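Local coordinates for protein putative oxidoreductase (Jannaschia sp., PDB 3C24) that is a putative oxidoreductase that probably binds a dinucleotide cofactor such as NADP through its Rossmann-type domain, at residues V70-L75 with I96-D101; D115-I120 with C152-G157. All coordinates share one frame; numbering follows the deposited sequence.

Interaction 1: V70-L75 with I96-D101; sequences VVVLAL and IVLILD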
ATOM      1  N   VAL A  70      -1.635 -35.122  11.875  1.00 17.70           N
ATOM      2  CA  VAL A  70      -1.827 -34.010  10.950  1.00 16.47           C
ATOM      3  C   VAL A  70      -0.865 -34.210   9.799  1.00 17.05           C
ATOM      4  O   VAL A  70       0.286 -34.581   9.999  1.00 18.80           O
ATOM      5  CB  VAL A  70      -1.527 -32.650  11.642  1.00 18.39           C
ATOM      6  CG1 VAL A  70      -1.798 -31.463  10.702  1.00 16.00           C
ATOM      7  CG2 VAL A  70      -2.340 -32.500  12.915  1.00 16.69           C
ATOM      8  N   VAL A  71      -1.366 -33.994   8.591  1.00 13.45           N
ATOM      9  CA  VAL A  71      -0.565 -34.042   7.351  1.00 17.96           C
ATOM     10  C   VAL A  71      -0.761 -32.720   6.619  1.00 15.56           C
ATOM     11  O   VAL A  71      -1.835 -32.389   6.123  1.00 17.25           O
ATOM     12  CB  VAL A  71      -0.956 -35.208   6.451  1.00 18.75           C
ATOM     13  CG1 VAL A  71      -0.106 -35.217   5.186  1.00 19.79           C
ATOM     14  CG2 VAL A  71      -0.816 -36.509   7.218  1.00 20.33           C
ATOM     15  N   VAL A  72       0.339 -31.982   6.526  1.00 14.93           N
ATOM     16  CA  VAL A  72       0.388 -30.662   5.941  1.00 14.71           C
ATOM     17  C   VAL A  72       0.885 -30.740   4.523  1.00 16.36           C
ATOM     18  O   VAL A  72       1.987 -31.243   4.243  1.00 17.15           O
ATOM     19  CB  VAL A  72       1.306 -29.689   6.745  1.00 15.35           C
ATOM     20  CG1 VAL A  72       1.307 -28.324   6.021  1.00 17.26           C
ATOM     21  CG2 VAL A  72       0.866 -29.554   8.186  1.00 15.91           C
ATOM     22  N   LEU A  73       0.087 -30.217   3.611  1.00 19.35           N
ATOM     23  CA  LEU A  73       0.425 -30.236   2.196  1.00 19.90           C
ATOM     24  C   LEU A  73       1.150 -28.965   1.760  1.00 20.03           C
ATOM     25  O   LEU A  73       0.541 -28.049   1.221  1.00 20.58           O
ATOM     26  CB  LEU A  73      -0.847 -30.441   1.332  1.00 18.14           C
ATOM     27  CG  LEU A  73      -1.752 -31.617   1.757  1.00 23.96           C
ATOM     28  CD1 LEU A  73      -2.842 -31.810   0.717  1.00 26.53           C
ATOM     29  CD2 LEU A  73      -0.995 -32.906   1.899  1.00 19.28           C
ATOM     30  N   ALA A  74       2.451 -28.909   2.052  1.00 20.73           N
ATOM     31  CA  ALA A  74       3.276 -27.704   1.737  1.00 21.26           C
ATOM     32  C   ALA A  74       3.778 -27.770   0.297  1.00 23.62           C
ATOM     33  O   ALA A  74       4.984 -27.824   0.039  1.00 25.58           O
ATOM     34  CB  ALA A  74       4.445 -27.577   2.714  1.00 20.87           C
ATOM     35  N   LEU A  75       2.827 -27.841  -0.620  1.00 21.54           N
ATOM     36  CA  LEU A  75       3.097 -27.995  -2.035  1.00 22.09           C
ATOM     37  C   LEU A  75       2.344 -26.971  -2.860  1.00 24.17           C
ATOM     38  O   LEU A  75       1.347 -26.429  -2.394  1.00 22.76           O
ATOM     39  CB  LEU A  75       2.664 -29.373  -2.475  1.00 24.58           C
ATOM     40  CG  LEU A  75       3.416 -30.488  -1.735  1.00 29.03           C
ATOM     41  CD1 LEU A  75       2.675 -31.779  -1.898  1.00 37.16           C
ATOM     42  CD2 LEU A  75       4.849 -30.566  -2.217  1.00 25.20           C
ATOM     43  N   ILE A  96      -6.046 -35.197  10.203  1.00 16.05           N
ATOM     44  CA  ILE A  96      -6.309 -33.837   9.741  1.00 14.94           C
ATOM     45  C   ILE A  96      -5.356 -33.558   8.575  1.00 16.23           C
ATOM     46  O   ILE A  96      -4.164 -33.574   8.736  1.00 16.96           O
ATOM     47  CB  ILE A  96      -6.061 -32.792  10.829  1.00 15.09           C
ATOM     48  CG1 ILE A  96      -7.071 -32.924  11.950  1.00 14.88           C
ATOM     49  CG2 ILE A  96      -6.172 -31.367  10.285  1.00 16.41           C
ATOM     50  CD1 ILE A  96      -6.577 -32.251  13.320  1.00 17.43           C
ATOM     51  N   VAL A  97      -5.929 -33.413   7.397  1.00 13.69           N
ATOM     52  CA  VAL A  97      -5.209 -33.028   6.167  1.00 15.05           C
ATOM     53  C   VAL A  97      -5.330 -31.506   6.061  1.00 16.06           C
ATOM     54  O   VAL A  97      -6.452 -30.927   5.925  1.00 14.98           O
ATOM     55  CB  VAL A  97      -5.795 -33.723   4.949  1.00 15.95           C
ATOM     56  CG1 VAL A  97      -5.133 -33.177   3.669  1.00 18.25           C
ATOM     57  CG2 VAL A  97      -5.647 -35.277   5.100  1.00 17.61           C
ATOM     58  N   LEU A  98      -4.171 -30.855   6.169  1.00 16.25           N
ATOM     59  CA  LEU A  98      -4.091 -29.418   6.281  1.00 13.76           C
ATOM     60  C   LEU A  98      -3.544 -28.786   5.007  1.00 14.68           C
ATOM     61  O   LEU A  98      -2.434 -29.065   4.557  1.00 15.91           O
ATOM     62  CB  LEU A  98      -3.273 -29.083   7.525  1.00 13.59           C
ATOM     63  CG  LEU A  98      -3.551 -27.782   8.279  1.00 15.93           C
ATOM     64  CD1 LEU A  98      -2.784 -27.742   9.628  1.00 17.34           C
ATOM     65  CD2 LEU A  98      -3.240 -26.604   7.399  1.00 20.60           C
ATOM     66  N   ILE A  99      -4.423 -27.989   4.424  1.00 15.44           N
ATOM     67  CA  ILE A  99      -4.162 -27.277   3.156  0.50 15.49           C
ATOM     68  C   ILE A  99      -3.905 -25.807   3.463  1.00 15.49           C
ATOM     69  O   ILE A  99      -4.563 -25.195   4.295  1.00 16.09           O
ATOM     70  CB  ILE A  99      -5.297 -27.448   2.091  0.50 17.40           C
ATOM     71  CG1 ILE A  99      -5.901 -28.863   2.054  0.50 21.36           C
ATOM     72  CG2 ILE A  99      -4.778 -27.102   0.715  0.50 18.95           C
ATOM     73  CD1 ILE A  99      -7.212 -29.036   2.872  0.50 11.39           C
ATOM     74  N   LEU A 100      -2.922 -25.257   2.769  1.00 17.94           N
ATOM     75  CA  LEU A 100      -2.438 -23.914   3.052  1.00 18.88           C
ATOM     76  C   LEU A 100      -2.999 -22.833   2.135  1.00 17.34           C
ATOM     77  O   LEU A 100      -2.458 -21.712   2.081  1.00 18.41           O
ATOM     78  CB  LEU A 100      -0.898 -23.925   2.973  1.00 17.52           C
ATOM     79  CG  LEU A 100      -0.165 -24.967   3.845  1.00 20.09           C
ATOM     80  CD1 LEU A 100       1.395 -24.841   3.810  1.00 22.85           C
ATOM     81  CD2 LEU A 100      -0.694 -24.899   5.277  1.00 21.22           C
ATOM     82  N   ASP A 101      -4.018 -23.185   1.370  1.00 18.86           N
ATOM     83  CA  ASP A 101      -4.645 -22.295   0.415  1.00 19.87           C
ATOM     84  C   ASP A 101      -6.008 -22.848   0.054  1.00 18.84           C
ATOM     85  O   ASP A 101      -6.178 -24.051  -0.113  1.00 20.08           O
ATOM     86  CB  ASP A 101      -3.766 -22.166  -0.835  1.00 22.26           C
ATOM     87  CG  ASP A 101      -4.195 -21.011  -1.736  1.00 28.75           C
ATOM     88  OD1 ASP A 101      -5.304 -21.025  -2.331  1.00 29.10           O
ATOM     89  OD2 ASP A 101      -3.396 -20.074  -1.883  1.00 48.81           O
TER
HETATM   90  O   HOH W   1      -1.582 -26.523   0.613  1.00 21.33           O

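Interaction 2: D115-I120 with C152-G157; sequences DITYFI and CALMQG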
ATOM      1  N   ASP A 115     -14.397 -39.586   6.348  1.00 16.18           N
ATOM      2  CA  ASP A 115     -13.898 -39.959   7.682  1.00 15.77           C
ATOM      3  C   ASP A 115     -12.518 -39.408   8.004  1.00 15.24           C
ATOM      4  O   ASP A 115     -11.876 -39.830   8.982  1.00 16.02           O
ATOM      5  CB  ASP A 115     -13.893 -41.463   7.879  1.00 16.07           C
ATOM      6  CG  ASP A 115     -12.836 -42.167   7.030  1.00 18.67           C
ATOM      7  OD1 ASP A 115     -12.782 -41.797   5.836  1.00 19.42           O
ATOM      8  OD2 ASP A 115     -12.166 -43.116   7.524  1.00 19.59           O
ATOM      9  N   ILE A 116     -12.142 -38.378   7.271  1.00 13.26           N
ATOM     10  CA  ILE A 116     -10.950 -37.582   7.596  1.00 13.36           C
ATOM     11  C   ILE A 116     -11.370 -36.089   7.698  1.00 13.31           C
ATOM     12  O   ILE A 116     -12.476 -35.701   7.329  1.00 15.96           O
ATOM     13  CB  ILE A 116      -9.713 -37.798   6.674  1.00 14.72           C
ATOM     14  CG1 ILE A 116     -10.009 -37.479   5.188  1.00 13.97           C
ATOM     15  CG2 ILE A 116      -9.191 -39.253   6.819  1.00 15.23           C
ATOM     16  CD1 ILE A 116      -9.945 -36.032   4.782  1.00 19.61           C
ATOM     17  N   THR A 117     -10.450 -35.266   8.181  1.00 14.27           N
ATOM     18  CA  THR A 117     -10.688 -33.846   8.357  1.00 12.23           C
ATOM     19  C   THR A 117      -9.875 -33.081   7.338  1.00 15.30           C
ATOM     20  O   THR A 117      -8.721 -33.423   7.081  1.00 14.82           O
ATOM     21  CB  THR A 117     -10.229 -33.411   9.765  1.00 15.01           C
ATOM     22  OG1 THR A 117     -11.111 -33.964  10.752  1.00 16.33           O
ATOM     23  CG2 THR A 117     -10.147 -31.871   9.900  1.00 16.00           C
ATOM     24  N   TYR A 118     -10.500 -32.078   6.750  1.00 14.00           N
ATOM     25  CA  TYR A 118      -9.824 -31.105   5.894  1.00 12.52           C
ATOM     26  C   TYR A 118      -9.892 -29.789   6.620  1.00 16.27           C
ATOM     27  O   TYR A 118     -10.973 -29.319   7.016  1.00 15.52           O
ATOM     28  CB  TYR A 118     -10.511 -30.975   4.508  1.00 13.62           C
ATOM     29  CG  TYR A 118     -10.247 -32.086   3.528  1.00 16.11           C
ATOM     30  CD1 TYR A 118      -8.986 -32.456   3.200  1.00 18.06           C
ATOM     31  CD2 TYR A 118     -11.295 -32.635   2.791  1.00 13.74           C
ATOM     32  CE1 TYR A 118      -8.764 -33.456   2.258  1.00 18.46           C
ATOM     33  CE2 TYR A 118     -11.077 -33.635   1.857  1.00 16.86           C
ATOM     34  CZ  TYR A 118      -9.832 -34.025   1.573  1.00 20.56           C
ATOM     35  OH  TYR A 118      -9.654 -34.999   0.601  1.00 17.94           O
ATOM     36  N   PHE A 119      -8.716 -29.207   6.795  1.00 15.31           N
ATOM     37  CA  PHE A 119      -8.533 -27.942   7.468  1.00 15.46           C
ATOM     38  C   PHE A 119      -7.718 -27.066   6.540  1.00 14.84           C
ATOM     39  O   PHE A 119      -6.704 -27.499   6.024  1.00 14.31           O
ATOM     40  CB  PHE A 119      -7.816 -28.156   8.793  1.00 14.95           C
ATOM     41  CG  PHE A 119      -7.749 -26.916   9.658  1.00 14.66           C
ATOM     42  CD1 PHE A 119      -6.732 -25.982   9.497  1.00 15.35           C
ATOM     43  CD2 PHE A 119      -8.661 -26.697  10.654  1.00 16.17           C
ATOM     44  CE1 PHE A 119      -6.693 -24.841  10.281  1.00 17.15           C
ATOM     45  CE2 PHE A 119      -8.597 -25.566  11.423  1.00 14.26           C
ATOM     46  CZ  PHE A 119      -7.597 -24.658  11.245  1.00 16.96           C
ATOM     47  N   ILE A 120      -8.178 -25.840   6.392  1.00 14.08           N
ATOM     48  CA  ILE A 120      -7.534 -24.801   5.528  1.00 13.79           C
ATOM     49  C   ILE A 120      -7.033 -23.663   6.393  1.00 15.26           C
ATOM     50  O   ILE A 120      -7.755 -23.107   7.220  1.00 17.04           O
ATOM     51  CB  ILE A 120      -8.458 -24.245   4.421  1.00 14.28           C
ATOM     52  CG1 ILE A 120      -9.235 -25.350   3.720  1.00 17.38           C
ATOM     53  CG2 ILE A 120      -7.621 -23.435   3.461  1.00 15.08           C
ATOM     54  CD1 ILE A 120     -10.316 -24.794   2.779  1.00 19.10           C
ATOM     55  N   CYS A 152      -8.464 -19.246   9.139  1.00 18.26           N
ATOM     56  CA  CYS A 152      -8.616 -20.693   9.087  1.00 17.04           C
ATOM     57  C   CYS A 152     -10.047 -21.110   8.924  1.00 16.73           C
ATOM     58  O   CYS A 152     -10.960 -20.454   9.414  1.00 15.75           O
ATOM     59  CB  CYS A 152      -8.138 -21.316  10.406  1.00 14.70           C
ATOM     60  SG  CYS A 152      -6.427 -20.970  10.922  1.00 18.76           S
ATOM     61  N   ALA A 153     -10.219 -22.254   8.268  1.00 14.83           N
ATOM     62  CA  ALA A 153     -11.508 -22.864   8.090  1.00 16.84           C
ATOM     63  C   ALA A 153     -11.481 -24.356   8.272  1.00 14.47           C
ATOM     64  O   ALA A 153     -10.569 -25.053   7.807  1.00 15.99           O
ATOM     65  CB  ALA A 153     -12.023 -22.587   6.687  1.00 14.32           C
ATOM     66  N   LEU A 154     -12.479 -24.849   8.983  1.00 16.47           N
ATOM     67  CA  LEU A 154     -12.725 -26.273   9.077  1.00 17.50           C
ATOM     68  C   LEU A 154     -13.599 -26.626   7.886  1.00 16.85           C
ATOM     69  O   LEU A 154     -14.795 -26.279   7.814  1.00 17.29           O
ATOM     70  CB  LEU A 154     -13.415 -26.652  10.385  1.00 16.77           C
ATOM     71  CG  LEU A 154     -13.654 -28.133  10.626  1.00 17.66           C
ATOM     72  CD1 LEU A 154     -12.306 -28.972  10.666  1.00 14.02           C
ATOM     73  CD2 LEU A 154     -14.435 -28.285  11.954  1.00 15.82           C
HETATM   74  N   MSE A 155     -12.991 -27.271   6.892  1.00 15.62           N
HETATM   75  CA  MSE A 155     -13.722 -27.618   5.660  1.00 15.37           C
HETATM   76  C   MSE A 155     -14.634 -28.795   5.902  1.00 16.67           C
HETATM   77  O   MSE A 155     -15.744 -28.866   5.397  1.00 17.21           O
HETATM   78  CB  MSE A 155     -12.757 -27.912   4.504  1.00 14.61           C
HETATM   79  CG  MSE A 155     -13.436 -28.427   3.274  1.00 19.34           C
HETATM   80 SE   MSE A 155     -12.067 -28.706   1.932  0.75 21.44          SE
HETATM   81  CE  MSE A 155     -13.135 -29.557   0.587  1.00 26.92           C
ATOM     82  N   GLN A 156     -14.103 -29.770   6.611  1.00 15.74           N
ATOM     83  CA  GLN A 156     -14.896 -30.920   6.992  1.00 16.62           C
ATOM     84  C   GLN A 156     -14.252 -31.606   8.174  1.00 17.85           C
ATOM     85  O   GLN A 156     -13.040 -31.542   8.397  1.00 14.71           O
ATOM     86  CB  GLN A 156     -15.082 -31.883   5.812  1.00 18.32           C
ATOM     87  CG  GLN A 156     -13.933 -32.679   5.478  1.00 23.54           C
ATOM     88  CD  GLN A 156     -14.260 -33.810   4.514  1.00 28.65           C
ATOM     89  OE1 GLN A 156     -14.751 -33.565   3.425  1.00 25.01           O
ATOM     90  NE2 GLN A 156     -13.881 -35.042   4.877  1.00 21.88           N
ATOM     91  N   GLY A 157     -15.074 -32.284   8.943  1.00 17.06           N
ATOM     92  CA  GLY A 157     -14.578 -33.042  10.094  1.00 17.18           C
ATOM     93  C   GLY A 157     -15.170 -32.582  11.396  1.00 16.30           C
ATOM     94  O   GLY A 157     -15.938 -31.613  11.444  1.00 19.60           O
TER

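Interaction 1: V70-L75 with I96-D101
Val71 and Leu98 lie at the middle of a parallel strand pair, 70-73 beside 96-99, whose axes come within 4.7 Å at an angle of 22°. Three backbone hydrogen bonds join the strands. Val71 N gives to Ile96 O, Leu98 N to Val71 O (2.8 Å), and Leu73 N to Leu98 O. All three are nearly straight at the hydrogen. Past Leu73 the two chains diverge, and a water takes over. It donates to Leu73 O at 2.7 Å and accepts from Leu100 N at 2.8 Å.

The side chains fall on the two faces of the sheet. On the face of Val70, Val72, Ile96 and Leu98, Val70 CG1 meets Leu98 CD1 at 4.0 Å. On the other face, Leu73 CD1 reaches back to Val97 CG1, also at 4.0 Å. Leu100 lies beyond the strand and points toward 70-75. Its CG is anti to its own carbonyl carbon (chi1 -54°), which brings both methyls to the other segment. Leu100 CD2 touches Val72 CG1 at 4.0 Å, the two side chains crossing at about a right angle. Leu100 CD1 lies against Ala74 CA at 4.0 Å. Replacing Leu100 by an alanine removes both methyls and would probably leave Val72 CG1 and Ala74 without this cover and open a gap where the chains part.

Strand 13-17 bonds to the other edge of 70-73, and helix 160-172 packs on Ile96 and Leu98. The pair belongs to a beta-alpha-beta unit with helix 77-87, part of a Rossmann-type sheet. Aliphatic side chains fill both faces, while backbone bonds and one water satisfy the polar groups between the strands. The contact is therefore a buried apolar layer tied together by main-chain bonding.

Interaction 2: D115-I120 with C152-G157
Tyr118 O is gripped by two backbone donors, Met155 N at 2.9 Å and Gln156 N at 3.2 Å. Both residues face Tyr118, which makes a classic beta bulge in the antiparallel pair 117-120 and 152-156. Gln156 O accepts from Tyr118 N. Beyond the bulge, Ile120 and Ala153 form a hydrogen-bonded pair.

The Gln156 side chain runs alongside the Tyr118 ring, its amide turned 64° from the ring plane. Gln156 NE2 gives a bond to Ile116 O at 2.9 Å, from above that carbonyl's plane, and a second to Arg113 O. Ile116 CD1 sits over the centre of the Tyr118 ring, 3.7 Å above it. Tyr118 OH bonds to Pro111 O. The selenium of Met155, a selenomethionine, makes an oblique Met-aromatic contact, 4.8 Å from the ring centroid.

Phe119 extends its ring to Cys152, its CG turned away from its own backbone N (chi1 -172°). Phe119 CZ meets Cys152 CB at 3.5 Å, and the sulfur lies at the ring edge. Ala153 O lies over one face, toward the rim. The bulge thus places two side chains beside one tyrosine, and the Gln156 amide ties the residues leading into strand 117-123 to the neighbouring strand.

Interactions 1 and 2 are neighbouring parts of one mixed sheet, with centres about 10 Å apart. Strands 96-99 and 117-123 lie side by side and join them. Val97 N is 2.8 Å from Thr117 O, and Ile99 N is 2.8 Å from Phe119 O; both are probable hydrogen bonds. Near the C-terminal end of this pairing, Ile120 CG2 packs 3.6 Å from Ile99 O. Interaction 1 is parallel, whereas interaction 2 brings in the antiparallel strand 148-156. Together they carry the sheet from strand 70-73 to strand 148-156. In Rossmann-type domains the cofactor usually binds at the C-terminal ends of the parallel strands, so interaction 1 probably lies nearer that site.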